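Local atomic coordinates of nine-heme cytochrome c (Desulfovibrio desulfuricans, PDB entry 1OFY), a protein that carries nine c-type hemes and may form part of a transmembrane redox complex that passes electrons to the cytoplasm for sulfate reduction. Residues 220-225 with 234-239. Sequence-based numbering, arbitrary orientation.
Sequences KPEILC and LSLTPP. With HEC (heme c), chain H.
Glu222 and Leu234 centre a mainly van der Waals surface contact within the loop between helices 212-217 and 241-244, where 220-225 meets 234-239 beside a covalently bound heme c. The segments bury 316 Å² in all, and their CA atoms come nearest at Glu222 and Leu234, 6.0 Å apart. Leu234 sends its CD1 branch over the backbone of the type I turn Lys220-Ile223, 3.7 Å from Ile223 CA, with Lys220 CB touching the same methyl at 3.8 Å; the Lys220 and Leu234 side chains cross at about a right angle, and the bent lysine chain turns its NZ away from 234-239. The CD2 methyl of Leu234 instead lies against the carbonyl oxygen of Glu222. Glu222 is extended beyond CG (chi2 165°), which carries its carboxylate along to Ser235 and Leu236. Glu222 OE2 rests 3.6 Å from Leu236 CG, whereas Glu222 OE1 lies 3.1 Å from Ser235 N, at an angle too poor for a hydrogen bond. In this class III cytochrome c region both segments also meet the heme: Cys225, first cysteine of a CXXCH heme-binding motif completed by Cys228 and the axial ligand His229, forms the thioether SG-CAB to heme 6 at 1.8 Å, while the Pro238 ring sets CD 3.7 Å from the meso carbon CHB. An ST turn shapes the approach to that proline, Thr237 N donating to Ser235 OG at 2.8 Å with an N-H...O angle of 155°. Pro238 also packs on His229. From the second subunit, Glu124 of that chain accepts a hydrogen bond from Leu234 N.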
ATOM      1  N   LYS A 220       6.059  10.017  -7.117  1.00 21.13           N
ATOM      2  CA  LYS A 220       6.650  10.616  -5.912  1.00 21.54           C
ATOM      3  C   LYS A 220       8.120  10.890  -6.230  1.00 18.92           C
ATOM      4  O   LYS A 220       8.734  10.056  -6.894  1.00 18.69           O
ATOM      5  CB  LYS A 220       6.521   9.757  -4.670  1.00 24.47           C
ATOM      6  CG  LYS A 220       5.238   8.970  -4.502  1.00 31.14           C
ATOM      7  CD  LYS A 220       4.620   9.115  -3.124  1.00 36.83           C
ATOM      8  CE  LYS A 220       3.101   9.118  -3.182  1.00 41.50           C
ATOM      9  NZ  LYS A 220       2.492  10.471  -3.010  1.00 43.07           N
ATOM     10  N   PRO A 221       8.687  11.991  -5.783  1.00 20.67           N
ATOM     11  CA  PRO A 221      10.084  12.320  -6.097  1.00 20.13           C
ATOM     12  C   PRO A 221      11.057  11.185  -5.829  1.00 17.80           C
ATOM     13  O   PRO A 221      12.031  11.012  -6.578  1.00 20.69           O
ATOM     14  CB  PRO A 221      10.372  13.492  -5.139  1.00 22.95           C
ATOM     15  CG  PRO A 221       9.034  14.162  -5.039  1.00 22.97           C
ATOM     16  CD  PRO A 221       8.059  13.016  -4.929  1.00 21.61           C
ATOM     17  N   GLU A 222      10.857  10.358  -4.804  1.00 15.49           N
ATOM     18  CA  GLU A 222      11.826   9.272  -4.623  1.00 17.56           C
ATOM     19  C   GLU A 222      11.329   7.917  -5.077  1.00 17.06           C
ATOM     20  O   GLU A 222      11.837   6.860  -4.697  1.00 18.12           O
ATOM     21  CB  GLU A 222      12.228   9.241  -3.138  1.00 19.32           C
ATOM     22  CG  GLU A 222      12.875  10.576  -2.750  1.00 20.96           C
ATOM     23  CD  GLU A 222      12.946  10.745  -1.249  1.00 23.85           C
ATOM     24  OE1 GLU A 222      12.604   9.787  -0.531  1.00 31.11           O
ATOM     25  OE2 GLU A 222      13.340  11.834  -0.794  1.00 31.58           O
ATOM     26  N   ILE A 223      10.305   7.858  -5.923  1.00 16.40           N
ATOM     27  CA  ILE A 223       9.776   6.534  -6.251  1.00 14.28           C
ATOM     28  C   ILE A 223      10.721   5.672  -7.064  1.00 13.46           C
ATOM     29  O   ILE A 223      10.665   4.436  -6.993  1.00 12.13           O
ATOM     30  CB  ILE A 223       8.432   6.725  -6.995  1.00 14.69           C
ATOM     31  CG1 ILE A 223       7.571   5.461  -7.034  1.00 16.14           C
ATOM     32  CG2 ILE A 223       8.663   7.269  -8.383  1.00 13.44           C
ATOM     33  CD1 ILE A 223       6.117   5.740  -7.332  1.00 23.97           C
ATOM     34  N   LEU A 224      11.634   6.221  -7.871  1.00 14.86           N
ATOM     35  CA  LEU A 224      12.469   5.312  -8.677  1.00 14.14           C
ATOM     36  C   LEU A 224      13.470   4.555  -7.821  1.00 15.08           C
ATOM     37  O   LEU A 224      13.928   3.483  -8.215  1.00 16.28           O
ATOM     38  CB  LEU A 224      13.218   6.062  -9.782  1.00 14.53           C
ATOM     39  CG  LEU A 224      12.324   6.786 -10.799  1.00 18.18           C
ATOM     40  CD1 LEU A 224      13.169   7.440 -11.889  1.00 14.93           C
ATOM     41  CD2 LEU A 224      11.279   5.833 -11.381  1.00 14.68           C
ATOM     42  N   CYS A 225      13.816   5.102  -6.654  1.00 15.07           N
ATOM     43  CA  CYS A 225      14.656   4.363  -5.716  1.00 13.91           C
ATOM     44  C   CYS A 225      14.034   3.024  -5.378  1.00 13.88           C
ATOM     45  O   CYS A 225      14.708   2.028  -5.115  1.00 15.82           O
ATOM     46  CB  CYS A 225      14.845   5.155  -4.410  1.00 12.07           C
ATOM     47  SG  CYS A 225      15.335   6.861  -4.690  1.00 17.48           S
ATOM     48  N   LEU A 234       9.647   5.355   1.133  1.00 15.05           N
ATOM     49  CA  LEU A 234      10.574   6.078   0.261  1.00 16.35           C
ATOM     50  C   LEU A 234      11.487   6.949   1.121  1.00 19.58           C
ATOM     51  O   LEU A 234      11.066   7.568   2.102  1.00 18.05           O
ATOM     52  CB  LEU A 234       9.839   6.911  -0.784  1.00 17.76           C
ATOM     53  CG  LEU A 234       8.917   6.148  -1.749  1.00 18.40           C
ATOM     54  CD1 LEU A 234       8.384   7.043  -2.862  1.00 15.89           C
ATOM     55  CD2 LEU A 234       9.631   4.945  -2.344  1.00 18.04           C
ATOM     56  N   SER A 235      12.771   7.000   0.784  1.00 18.60           N
ATOM     57  CA  SER A 235      13.755   7.621   1.657  1.00 18.46           C
ATOM     58  C   SER A 235      15.065   7.856   0.931  1.00 20.55           C
ATOM     59  O   SER A 235      15.399   7.105   0.009  1.00 18.15           O
ATOM     60  CB  SER A 235      13.987   6.670   2.838  1.00 17.96           C
ATOM     61  OG  SER A 235      15.211   6.987   3.478  1.00 19.76           O
ATOM     62  N   LEU A 236      15.847   8.860   1.313  1.00 21.00           N
ATOM     63  CA  LEU A 236      17.144   9.022   0.650  1.00 19.83           C
ATOM     64  C   LEU A 236      18.165   8.088   1.279  1.00 19.34           C
ATOM     65  O   LEU A 236      19.299   7.954   0.814  1.00 22.15           O
ATOM     66  CB  LEU A 236      17.615  10.471   0.712  1.00 18.67           C
ATOM     67  CG  LEU A 236      16.855  11.474  -0.153  1.00 20.03           C
ATOM     68  CD1 LEU A 236      17.424  12.875   0.019  1.00 25.84           C
ATOM     69  CD2 LEU A 236      16.885  11.065  -1.620  1.00 18.32           C
ATOM     70  N   THR A 237      17.799   7.405   2.360  1.00 17.38           N
ATOM     71  CA  THR A 237      18.739   6.440   2.943  1.00 18.77           C
ATOM     72  C   THR A 237      18.047   5.140   3.308  1.00 19.08           C
ATOM     73  O   THR A 237      17.855   4.809   4.480  1.00 18.24           O
ATOM     74  CB  THR A 237      19.424   7.038   4.187  1.00 22.40           C
ATOM     75  OG1 THR A 237      18.412   7.470   5.104  1.00 26.48           O
ATOM     76  CG2 THR A 237      20.226   8.286   3.842  1.00 18.70           C
ATOM     77  N   PRO A 238      17.658   4.348   2.310  1.00 18.74           N
ATOM     78  CA  PRO A 238      16.885   3.138   2.595  1.00 17.54           C
ATOM     79  C   PRO A 238      17.723   2.122   3.360  1.00 18.73           C
ATOM     80  O   PRO A 238      18.957   2.157   3.346  1.00 16.71           O
ATOM     81  CB  PRO A 238      16.522   2.617   1.200  1.00 18.02           C
ATOM     82  CG  PRO A 238      17.532   3.195   0.271  1.00 16.21           C
ATOM     83  CD  PRO A 238      17.934   4.515   0.873  1.00 17.40           C
ATOM     84  N   PRO A 239      17.048   1.201   4.037  1.00 17.04           N
ATOM     85  CA  PRO A 239      17.760   0.167   4.782  1.00 18.13           C
ATOM     86  C   PRO A 239      18.492  -0.750   3.799  1.00 23.57           C
ATOM     87  O   PRO A 239      18.161  -0.781   2.608  1.00 22.98           O
ATOM     88  CB  PRO A 239      16.656  -0.608   5.494  1.00 13.88           C
ATOM     89  CG  PRO A 239      15.413  -0.296   4.742  1.00 13.51           C
ATOM     90  CD  PRO A 239      15.589   1.062   4.136  1.00 16.49           C
TER
HETATM   91 FE   HEC H1298      20.486   2.582  -3.910  1.00 15.29          FE
HETATM   92  CHA HEC H1298      22.789   1.231  -1.764  1.00 13.14           C
HETATM   93  CHB HEC H1298      20.265   5.338  -1.895  1.00 12.01           C
HETATM   94  CHC HEC H1298      18.455   4.066  -6.165  1.00 12.03           C
HETATM   95  CHD HEC H1298      20.493  -0.252  -5.745  1.00 16.33           C
HETATM   96  NA  HEC H1298      21.331   3.161  -2.178  1.00 16.80           N
HETATM   97  C1A HEC H1298      22.270   2.464  -1.443  1.00 14.89           C
HETATM   98  C2A HEC H1298      22.631   3.222  -0.267  1.00 18.99           C
HETATM   99  C3A HEC H1298      21.970   4.390  -0.314  1.00 17.92           C
HETATM  100  C4A HEC H1298      21.133   4.349  -1.496  1.00 14.65           C
HETATM  101  CMA HEC H1298      22.082   5.540   0.699  1.00 18.83           C
HETATM  102  CAA HEC H1298      23.602   2.743   0.818  1.00 20.87           C
HETATM  103  CBA HEC H1298      25.042   3.148   0.445  1.00 23.55           C
HETATM  104  CGA HEC H1298      26.052   2.714   1.489  1.00 25.90           C
HETATM  105  O1A HEC H1298      25.771   1.741   2.211  1.00 27.64           O
HETATM  106  O2A HEC H1298      27.098   3.385   1.549  1.00 39.01           O
HETATM  107  NB  HEC H1298      19.385   4.237  -3.894  1.00 11.68           N
HETATM  108  C1B HEC H1298      19.441   5.284  -2.998  1.00 14.15           C
HETATM  109  C2B HEC H1298      18.531   6.325  -3.420  1.00 15.35           C
HETATM  110  C3B HEC H1298      18.003   5.947  -4.599  1.00 15.69           C
HETATM  111  C4B HEC H1298      18.624   4.693  -4.954  1.00 14.47           C
HETATM  112  CMB HEC H1298      18.278   7.612  -2.626  1.00 15.94           C
HETATM  113  CAB HEC H1298      16.954   6.627  -5.477  1.00 18.58           C
HETATM  114  CBB HEC H1298      17.388   8.010  -5.968  1.00 19.65           C
HETATM  115  NC  HEC H1298      19.588   2.010  -5.607  1.00 15.16           N
HETATM  116  C1C HEC H1298      18.775   2.756  -6.420  1.00 12.79           C
HETATM  117  C2C HEC H1298      18.332   1.949  -7.545  1.00 14.50           C
HETATM  118  C3C HEC H1298      18.928   0.754  -7.437  1.00 13.33           C
HETATM  119  C4C HEC H1298      19.721   0.785  -6.218  1.00 14.72           C
HETATM  120  CMC HEC H1298      17.345   2.447  -8.610  1.00  9.32           C
HETATM  121  CAC HEC H1298      18.871  -0.481  -8.335  1.00 12.04           C
HETATM  122  CBC HEC H1298      19.046  -0.170  -9.830  1.00 11.05           C
HETATM  123  ND  HEC H1298      21.461   0.851  -3.787  1.00 11.48           N
HETATM  124  C1D HEC H1298      21.269  -0.253  -4.605  1.00 14.71           C
HETATM  125  C2D HEC H1298      21.987  -1.376  -4.084  1.00 13.51           C
HETATM  126  C3D HEC H1298      22.596  -0.980  -2.941  1.00 14.98           C
HETATM  127  C4D HEC H1298      22.306   0.414  -2.772  1.00 14.01           C
HETATM  128  CMD HEC H1298      22.064  -2.776  -4.706  1.00 14.65           C
HETATM  129  CAD HEC H1298      23.440  -1.861  -1.995  1.00 17.65           C
HETATM  130  CBD HEC H1298      22.612  -2.271  -0.755  1.00 21.85           C
HETATM  131  CGD HEC H1298      23.250  -3.369   0.065  1.00 27.86           C
HETATM  132  O1D HEC H1298      24.149  -4.050  -0.474  1.00 35.89           O
HETATM  133  O2D HEC H1298      22.833  -3.543   1.236  1.00 29.04           O